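Local atomic coordinates of AA9 family lytic polysaccharide monooxygenase B (Heterobasidion irregulare TC 32-1, PDB entry 5NNS), a protein that oxidatively cleaves crystalline and amorphous cellulose-type polysaccharides at their glycosidic bonds, using an active-site copper and yielding C1-oxidised products. Residues A6-G11 with T72-Q77; G2-Y7 with Y167-Q172. All coordinates share one frame; numbering follows the deposited sequence.

Contact 1 of 2, residues A6-G11 with T72-Q77; sequences AYSLAG and TAYWNQ. With NAG (2-acetamido-2-deoxy-beta-D-glucopyranose), chain D; GOL (glycerol), chain I.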
ATOM      1  N   ALA A   6      -2.762  12.287   0.936  1.00 13.19           N
ATOM      2  CA  ALA A   6      -1.541  13.041   1.202  1.00 13.15           C
ATOM      3  C   ALA A   6      -0.558  12.222   2.031  1.00 13.39           C
ATOM      4  O   ALA A   6      -0.905  11.157   2.553  1.00 13.24           O
ATOM      5  CB  ALA A   6      -1.877  14.340   1.921  1.00 13.06           C
ATOM      6  N   TYR A   7       0.667  12.734   2.146  1.00 13.53           N
ATOM      7  CA  TYR A   7       1.714  12.103   2.949  1.00 13.80           C
ATOM      8  C   TYR A   7       2.415  13.115   3.850  1.00 14.36           C
ATOM      9  O   TYR A   7       2.420  14.319   3.568  1.00 14.29           O
ATOM     10  CB  TYR A   7       2.770  11.450   2.051  1.00 13.42           C
ATOM     11  CG  TYR A   7       2.238  10.401   1.106  1.00 13.25           C
ATOM     12  CD1 TYR A   7       1.744  10.756  -0.146  1.00 13.32           C
ATOM     13  CD2 TYR A   7       2.243   9.049   1.451  1.00 13.13           C
ATOM     14  CE1 TYR A   7       1.253   9.798  -1.025  1.00 13.26           C
ATOM     15  CE2 TYR A   7       1.759   8.085   0.578  1.00 13.08           C
ATOM     16  CZ  TYR A   7       1.263   8.466  -0.655  1.00 12.99           C
ATOM     17  OH  TYR A   7       0.781   7.531  -1.529  1.00 12.95           O
ATOM     18  N   SER A   8       2.979  12.603   4.944  1.00 14.90           N
ATOM     19  CA  SER A   8       4.034  13.281   5.695  1.00 15.31           C
ATOM     20  C   SER A   8       5.194  12.297   5.750  1.00 15.81           C
ATOM     21  O   SER A   8       5.070  11.226   6.345  1.00 15.92           O
ATOM     22  CB  SER A   8       3.573  13.674   7.101  1.00 15.30           C
ATOM     23  OG  SER A   8       4.618  14.292   7.839  1.00 15.20           O
ATOM     24  N   LEU A   9       6.297  12.654   5.095  1.00 16.72           N
ATOM     25  CA  LEU A   9       7.456  11.782   4.939  1.00 17.39           C
ATOM     26  C   LEU A   9       8.684  12.494   5.508  1.00 18.05           C
ATOM     27  O   LEU A   9       9.122  13.520   4.972  1.00 17.20           O
ATOM     28  CB  LEU A   9       7.675  11.430   3.458  1.00 17.36           C
ATOM     29  CG  LEU A   9       6.451  10.949   2.666  1.00 17.41           C
ATOM     30  CD1 LEU A   9       6.768  10.895   1.182  1.00 17.42           C
ATOM     31  CD2 LEU A   9       5.953   9.593   3.152  1.00 17.42           C
ATOM     32  N   ALA A  10       9.214  11.949   6.606  1.00 18.86           N
ATOM     33  CA  ALA A  10      10.384  12.500   7.290  1.00 19.01           C
ATOM     34  C   ALA A  10      10.231  14.007   7.548  1.00 19.57           C
ATOM     35  O   ALA A  10      11.110  14.805   7.203  1.00 19.39           O
ATOM     36  CB  ALA A  10      11.637  12.192   6.487  1.00 19.19           C
ATOM     37  N   GLY A  11       9.083  14.379   8.120  1.00 20.12           N
ATOM     38  CA  GLY A  11       8.813  15.746   8.555  1.00 20.45           C
ATOM     39  C   GLY A  11       8.255  16.729   7.535  1.00 20.66           C
ATOM     40  O   GLY A  11       8.026  17.886   7.879  1.00 20.50           O
ATOM     41  N   THR A  72       4.269   8.663   6.869  1.00 12.86           N
ATOM     42  CA  THR A  72       2.855   8.608   7.212  1.00 12.64           C
ATOM     43  C   THR A  72       2.031   8.829   5.952  1.00 12.57           C
ATOM     44  O   THR A  72       2.343   9.718   5.149  1.00 12.67           O
ATOM     45  CB  THR A  72       2.474   9.667   8.265  1.00 12.59           C
ATOM     46  OG1 THR A  72       3.211   9.430   9.468  1.00 12.52           O
ATOM     47  CG2 THR A  72       0.981   9.619   8.587  1.00 12.65           C
ATOM     48  N   ALA A  73       0.994   8.006   5.786  1.00 12.28           N
ATOM     49  CA  ALA A  73       0.009   8.169   4.719  1.00 12.05           C
ATOM     50  C   ALA A  73      -1.298   8.594   5.359  1.00 11.85           C
ATOM     51  O   ALA A  73      -1.689   8.043   6.393  1.00 11.54           O
ATOM     52  CB  ALA A  73      -0.167   6.867   3.951  1.00 12.06           C
ATOM     53  N   TYR A  74      -1.961   9.581   4.758  1.00 11.76           N
ATOM     54  CA  TYR A  74      -3.231  10.089   5.278  1.00 11.79           C
ATOM     55  C   TYR A  74      -4.361   9.748   4.316  1.00 11.53           C
ATOM     56  O   TYR A  74      -4.230   9.957   3.106  1.00 11.46           O
ATOM     57  CB  TYR A  74      -3.169  11.600   5.486  1.00 12.06           C
ATOM     58  CG  TYR A  74      -2.140  12.054   6.494  1.00 12.35           C
ATOM     59  CD1 TYR A  74      -2.444  12.146   7.857  1.00 12.69           C
ATOM     60  CD2 TYR A  74      -0.866  12.423   6.082  1.00 12.80           C
ATOM     61  CE1 TYR A  74      -1.496  12.581   8.783  1.00 12.75           C
ATOM     62  CE2 TYR A  74       0.087  12.856   6.993  1.00 12.88           C
ATOM     63  CZ  TYR A  74      -0.225  12.935   8.339  1.00 12.97           C
ATOM     64  OH  TYR A  74       0.743  13.371   9.217  1.00 13.33           O
ATOM     65  N   TRP A  75      -5.460   9.230   4.864  1.00 11.19           N
ATOM     66  CA  TRP A  75      -6.653   8.900   4.083  1.00 11.08           C
ATOM     67  C   TRP A  75      -7.743   9.957   4.255  1.00 11.15           C
ATOM     68  O   TRP A  75      -7.648  10.848   5.112  1.00 11.04           O
ATOM     69  CB  TRP A  75      -7.212   7.531   4.495  1.00 10.84           C
ATOM     70  CG  TRP A  75      -6.544   6.359   3.847  1.00 10.70           C
ATOM     71  CD1 TRP A  75      -7.034   5.598   2.821  1.00 10.69           C
ATOM     72  CD2 TRP A  75      -5.276   5.794   4.195  1.00 10.52           C
ATOM     73  NE1 TRP A  75      -6.145   4.601   2.503  1.00 10.52           N
ATOM     74  CE2 TRP A  75      -5.056   4.698   3.329  1.00 10.52           C
ATOM     75  CE3 TRP A  75      -4.303   6.110   5.150  1.00 10.51           C
ATOM     76  CZ2 TRP A  75      -3.898   3.914   3.392  1.00 10.45           C
ATOM     77  CZ3 TRP A  75      -3.143   5.326   5.210  1.00 10.50           C
ATOM     78  CH2 TRP A  75      -2.958   4.242   4.337  1.00 10.49           C
ATOM     79  N   ASN A  76      -8.775   9.839   3.424  1.00 11.20           N
ATOM     80  CA  ASN A  76     -10.080  10.440   3.696  1.00 11.40           C
ATOM     81  C   ASN A  76     -10.661   9.866   4.997  1.00 11.58           C
ATOM     82  O   ASN A  76     -10.078   8.962   5.605  1.00 11.34           O
ATOM     83  CB  ASN A  76     -11.048  10.172   2.534  1.00 11.49           C
ATOM     84  CG  ASN A  76     -11.211   8.686   2.230  1.00 11.53           C
ATOM     85  OD1 ASN A  76     -10.226   7.980   2.001  1.00 11.61           O
ATOM     86  ND2 ASN A  76     -12.449   8.212   2.211  1.00 11.31           N
ATOM     87  N   GLN A  77     -11.808  10.381   5.421  1.00 11.73           N
ATOM     88  CA  GLN A  77     -12.542   9.767   6.540  1.00 11.80           C
ATOM     89  C   GLN A  77     -13.004   8.371   6.120  1.00 11.76           C
ATOM     90  O   GLN A  77     -14.088   8.200   5.551  1.00 11.66           O
ATOM     91  CB  GLN A  77     -13.702  10.643   6.981  1.00 11.90           C
ATOM     92  CG  GLN A  77     -13.217  11.911   7.669  1.00 11.94           C
ATOM     93  CD  GLN A  77     -14.332  12.848   8.059  1.00 12.10           C
ATOM     94  OE1 GLN A  77     -15.475  12.698   7.626  1.00 11.93           O
ATOM     95  NE2 GLN A  77     -14.004  13.828   8.890  1.00 12.40           N
TER
HETATM   96  C1  NAG D 302      -5.059  14.619  10.855  1.00 26.38           C
HETATM   97  C2  NAG D 302      -3.890  15.484  11.309  1.00 28.26           C
HETATM   98  C3  NAG D 302      -3.812  16.776  10.509  1.00 28.68           C
HETATM   99  C4  NAG D 302      -3.839  16.515   9.000  1.00 28.53           C
HETATM  100  C5  NAG D 302      -4.973  15.559   8.634  1.00 28.38           C
HETATM  101  C6  NAG D 302      -4.891  15.145   7.169  1.00 28.36           C
HETATM  102  C7  NAG D 302      -3.264  15.213  13.693  1.00 31.27           C
HETATM  103  C8  NAG D 302      -3.544  15.681  15.091  1.00 31.60           C
HETATM  104  N2  NAG D 302      -4.001  15.795  12.731  1.00 30.03           N
HETATM  105  O3  NAG D 302      -2.592  17.431  10.876  1.00 29.83           O
HETATM  106  O4  NAG D 302      -4.016  17.745   8.287  1.00 28.35           O
HETATM  107  O5  NAG D 302      -4.918  14.383   9.456  1.00 27.82           O
HETATM  108  O6  NAG D 302      -6.014  14.320   6.844  1.00 28.12           O
HETATM  109  O7  NAG D 302      -2.412  14.363  13.484  1.00 31.93           O
HETATM  110  C1  GOL I 307       6.330  13.094  10.291  1.00 32.55           C
HETATM  111  O1  GOL I 307       6.743  12.754   8.962  1.00 31.56           O
HETATM  112  C2  GOL I 307       5.253  12.117  10.758  1.00 32.51           C
HETATM  113  O2  GOL I 307       4.763  12.499  12.055  1.00 33.40           O
HETATM  114  C3  GOL I 307       5.820  10.705  10.844  1.00 32.13           C
HETATM  115  O3  GOL I 307       5.770  10.044   9.577  1.00 31.22           O
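S8 O is gripped mainly by the backbone of the opposing strand: T72 N donates to it over 2.7 Å, and O1 of a glycerol, probably from the crystallisation liquor, adds a weak bond. S8 N returns a bond to T72 O at 3.0 Å, making S8 and T72 an antiparallel hydrogen-bonded pair. Two residues on, Y74 N donates to A6 O with an N-H...O angle of 166°. Between them lies the non-hydrogen-bonded pair Y7-A73, where Y7 CE2 meets A73 CB at 4.1 Å on the buried side of the sheet. The other face carries A6, S8, T72 and Y74. Here the Y74 ring sends one edge toward S8, with CE2 3.6 Å from S8 CB, while T72 CG2 lies above one ring face, toward the rim. S8 OG stands anti to the backbone N (chi1 178°), a setting that brings it to glycerol O1 at 2.9 Å; T72 OG1 hydrogen-bonds glycerol O3 and T137 OG1. Y74 CD1 comes within 3.7 Å of O5 of the N-acetylglucosamine on N133, and W13 meets the same tyrosine ring. The two strands are the middle pair of a four-stranded antiparallel sheet, flanked by 12-15 beside 4-9 and by 135-139 beside 70-75.

Contact 2 of 2, residues G2-Y7 with Y167-Q172; sequences GGVLAY and YPECAQ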
ATOM      1  N   GLY A   2     -12.275   5.568  -1.078  1.00 15.32           N
ATOM      2  CA  GLY A   2     -11.289   6.597  -0.812  1.00 15.19           C
ATOM      3  C   GLY A   2      -9.914   6.108  -1.170  1.00 14.87           C
ATOM      4  O   GLY A   2      -9.763   5.241  -2.031  1.00 15.06           O
ATOM      5  N   GLY A   3      -8.914   6.667  -0.497  1.00 14.46           N
ATOM      6  CA  GLY A   3      -7.531   6.286  -0.711  1.00 14.17           C
ATOM      7  C   GLY A   3      -6.625   7.262  -0.009  1.00 14.12           C
ATOM      8  O   GLY A   3      -7.091   8.103   0.767  1.00 14.15           O
ATOM      9  N   VAL A   4      -5.332   7.149  -0.294  1.00 13.73           N
ATOM     10  CA  VAL A   4      -4.322   8.026   0.285  1.00 13.25           C
ATOM     11  C   VAL A   4      -4.365   9.379  -0.433  1.00 13.10           C
ATOM     12  O   VAL A   4      -4.066   9.466  -1.635  1.00 12.56           O
ATOM     13  CB  VAL A   4      -2.914   7.413   0.183  1.00 13.27           C
ATOM     14  CG1 VAL A   4      -1.866   8.373   0.747  1.00 13.25           C
ATOM     15  CG2 VAL A   4      -2.870   6.064   0.900  1.00 13.32           C
ATOM     16  N   LEU A   5      -4.743  10.417   0.315  1.00 12.85           N
ATOM     17  CA  LEU A   5      -4.862  11.777  -0.205  1.00 12.90           C
ATOM     18  C   LEU A   5      -3.579  12.596  -0.068  1.00 13.20           C
ATOM     19  O   LEU A   5      -3.347  13.507  -0.860  1.00 13.43           O
ATOM     20  CB  LEU A   5      -5.990  12.511   0.512  1.00 12.88           C
ATOM     21  CG  LEU A   5      -7.372  11.863   0.489  1.00 12.70           C
ATOM     22  CD1 LEU A   5      -8.324  12.749   1.271  1.00 12.78           C
ATOM     23  CD2 LEU A   5      -7.866  11.637  -0.933  1.00 12.63           C
ATOM     24  N   ALA A   6      -2.762  12.287   0.936  1.00 13.19           N
ATOM     25  CA  ALA A   6      -1.541  13.041   1.202  1.00 13.15           C
ATOM     26  C   ALA A   6      -0.558  12.222   2.031  1.00 13.39           C
ATOM     27  O   ALA A   6      -0.905  11.157   2.553  1.00 13.24           O
ATOM     28  CB  ALA A   6      -1.877  14.340   1.921  1.00 13.06           C
ATOM     29  N   TYR A   7       0.667  12.734   2.146  1.00 13.53           N
ATOM     30  CA  TYR A   7       1.714  12.103   2.949  1.00 13.80           C
ATOM     31  C   TYR A   7       2.415  13.115   3.850  1.00 14.36           C
ATOM     32  O   TYR A   7       2.420  14.319   3.568  1.00 14.29           O
ATOM     33  CB  TYR A   7       2.770  11.450   2.051  1.00 13.42           C
ATOM     34  CG  TYR A   7       2.238  10.401   1.106  1.00 13.25           C
ATOM     35  CD1 TYR A   7       1.744  10.756  -0.146  1.00 13.32           C
ATOM     36  CD2 TYR A   7       2.243   9.049   1.451  1.00 13.13           C
ATOM     37  CE1 TYR A   7       1.253   9.798  -1.025  1.00 13.26           C
ATOM     38  CE2 TYR A   7       1.759   8.085   0.578  1.00 13.08           C
ATOM     39  CZ  TYR A   7       1.263   8.466  -0.655  1.00 12.99           C
ATOM     40  OH  TYR A   7       0.781   7.531  -1.529  1.00 12.95           O
ATOM     41  N   TYR A 167      -7.490  -1.420  -2.094  1.00 11.90           N
ATOM     42  CA  TYR A 167      -7.358   0.029  -2.289  1.00 12.12           C
ATOM     43  C   TYR A 167      -5.880   0.404  -2.205  1.00 12.52           C
ATOM     44  O   TYR A 167      -5.384   0.712  -1.117  1.00 12.35           O
ATOM     45  CB  TYR A 167      -8.127   0.790  -1.223  1.00 11.96           C
ATOM     46  CG  TYR A 167      -9.621   0.584  -1.230  1.00 11.79           C
ATOM     47  CD1 TYR A 167     -10.441   1.341  -2.060  1.00 11.75           C
ATOM     48  CD2 TYR A 167     -10.217  -0.338  -0.375  1.00 11.71           C
ATOM     49  CE1 TYR A 167     -11.814   1.174  -2.046  1.00 11.75           C
ATOM     50  CE2 TYR A 167     -11.586  -0.518  -0.357  1.00 11.72           C
ATOM     51  CZ  TYR A 167     -12.382   0.252  -1.183  1.00 11.73           C
ATOM     52  OH  TYR A 167     -13.737   0.073  -1.187  1.00 11.84           O
ATOM     53  N   PRO A 168      -5.165   0.355  -3.348  1.00 13.08           N
ATOM     54  CA  PRO A 168      -3.740   0.658  -3.367  1.00 13.41           C
ATOM     55  C   PRO A 168      -3.418   2.044  -3.901  1.00 13.78           C
ATOM     56  O   PRO A 168      -4.055   2.491  -4.844  1.00 13.95           O
ATOM     57  CB  PRO A 168      -3.198  -0.396  -4.330  1.00 13.35           C
ATOM     58  CG  PRO A 168      -4.301  -0.589  -5.313  1.00 13.26           C
ATOM     59  CD  PRO A 168      -5.596  -0.223  -4.636  1.00 13.16           C
ATOM     60  N   GLU A 169      -2.439   2.714  -3.296  1.00 14.16           N
ATOM     61  CA  GLU A 169      -1.816   3.904  -3.891  1.00 14.46           C
ATOM     62  C   GLU A 169      -0.301   3.804  -3.794  1.00 15.05           C
ATOM     63  O   GLU A 169       0.224   3.093  -2.936  1.00 15.41           O
ATOM     64  CB  GLU A 169      -2.301   5.195  -3.228  1.00 14.17           C
ATOM     65  CG  GLU A 169      -3.614   5.733  -3.769  1.00 13.78           C
ATOM     66  CD  GLU A 169      -4.833   4.994  -3.256  1.00 13.91           C
ATOM     67  OE1 GLU A 169      -4.921   4.755  -2.031  1.00 13.65           O
ATOM     68  OE2 GLU A 169      -5.721   4.669  -4.076  1.00 13.83           O
ATOM     69  N   CYS A 170       0.379   4.523  -4.688  1.00 15.65           N
ATOM     70  CA  CYS A 170       1.844   4.526  -4.782  1.00 15.99           C
ATOM     71  C   CYS A 170       2.412   5.932  -4.716  1.00 16.08           C
ATOM     72  O   CYS A 170       1.817   6.865  -5.246  1.00 16.12           O
ATOM     73  CB  CYS A 170       2.277   3.895  -6.099  1.00 16.12           C
ATOM     74  SG  CYS A 170       2.012   2.114  -6.159  1.00 16.46           S
ATOM     75  N   ALA A 171       3.571   6.061  -4.073  1.00 16.36           N
ATOM     76  CA  ALA A 171       4.330   7.311  -4.015  1.00 16.65           C
ATOM     77  C   ALA A 171       5.774   7.037  -4.419  1.00 17.05           C
ATOM     78  O   ALA A 171       6.321   5.992  -4.067  1.00 16.89           O
ATOM     79  CB  ALA A 171       4.274   7.890  -2.613  1.00 16.63           C
ATOM     80  N   GLN A 172       6.386   7.966  -5.155  1.00 17.90           N
ATOM     81  CA  GLN A 172       7.791   7.833  -5.567  1.00 18.49           C
ATOM     82  C   GLN A 172       8.721   8.400  -4.496  1.00 18.91           C
ATOM     83  O   GLN A 172       8.508   9.512  -4.015  1.00 18.91           O
ATOM     84  CB  GLN A 172       8.043   8.528  -6.913  1.00 18.62           C
ATOM     85  CG  GLN A 172       7.299   7.878  -8.071  1.00 18.89           C
ATOM     86  CD  GLN A 172       7.706   8.380  -9.452  1.00 19.02           C
ATOM     87  OE1 GLN A 172       7.079   8.027 -10.444  1.00 19.26           O
ATOM     88  NE2 GLN A 172       8.755   9.188  -9.523  1.00 19.14           N
TER
HETATM   89  O   HOH W   1      -7.927   3.738  -3.125  1.00 10.36           O
HETATM   90  O   HOH W   2       1.501   5.131  -0.859  1.00  9.74           O
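A buried carboxylate, E169, takes the backbone N-H of V4. V4 N donates to E169 OE1 over 3.0 Å in a nearly straight bond (164° at the hydrogen), but arrives from above the carboxylate plane. The bend at chi2 (78°) folds the glutamate back toward G3 and V4, and OE1 also lies 3.3 Å from G3 CA. A CB on G3 would run into that oxygen. E169 OE2 and G2 O share a water, at 2.6 Å from each, and N50 ND2 bonds OE2 as well. With an alanine in place of E169, V4 N is likely to lose its acceptor, the water would keep only G2 O of the pair it bridges, and a gap would open beside G3. The contact joins the two sheets of the AA9 beta-sandwich close to the copper, which H1, H80 and Y167 surround; Y167 CD1 meets G2 O, and its hydroxyl bonds Q165. Just beyond V4, L5 and A6 form a classic beta bulge, both facing Y74. Farther along, the Y7 ring is sandwiched: A171 CB makes a CH-pi contact over one face, 4.1 Å from the centroid, and V4 CG1 lies over the opposite face. At the ring edge a water stands 2.6 Å from Y7 OH, which also bonds Q30, and C170, the residue before A171, is tied to C49 by a disulfide.

Both contacts use strand 4-9 and share A6 and Y7, yet they hold it in different ways. Contact 1 is partly buried and joins neighbours within one sheet, chiefly by regular backbone bonds, with one face reaching glycan and glycerol. Contact 2 is wholly buried and spans from that sheet to strand 165-176 of the other, so one carboxylate-to-backbone bond, apolar side chains and bridging waters replace the regular backbone pairing. Y7 connects the two, bordering A73 in its own sheet while pointing into the interior. The contacts also touch directly: Y74 O probably accepts a bond from L5 N, and N76 OD1 from G3 N, which ties 72-77 to the chain leading from the copper-binding N-terminus.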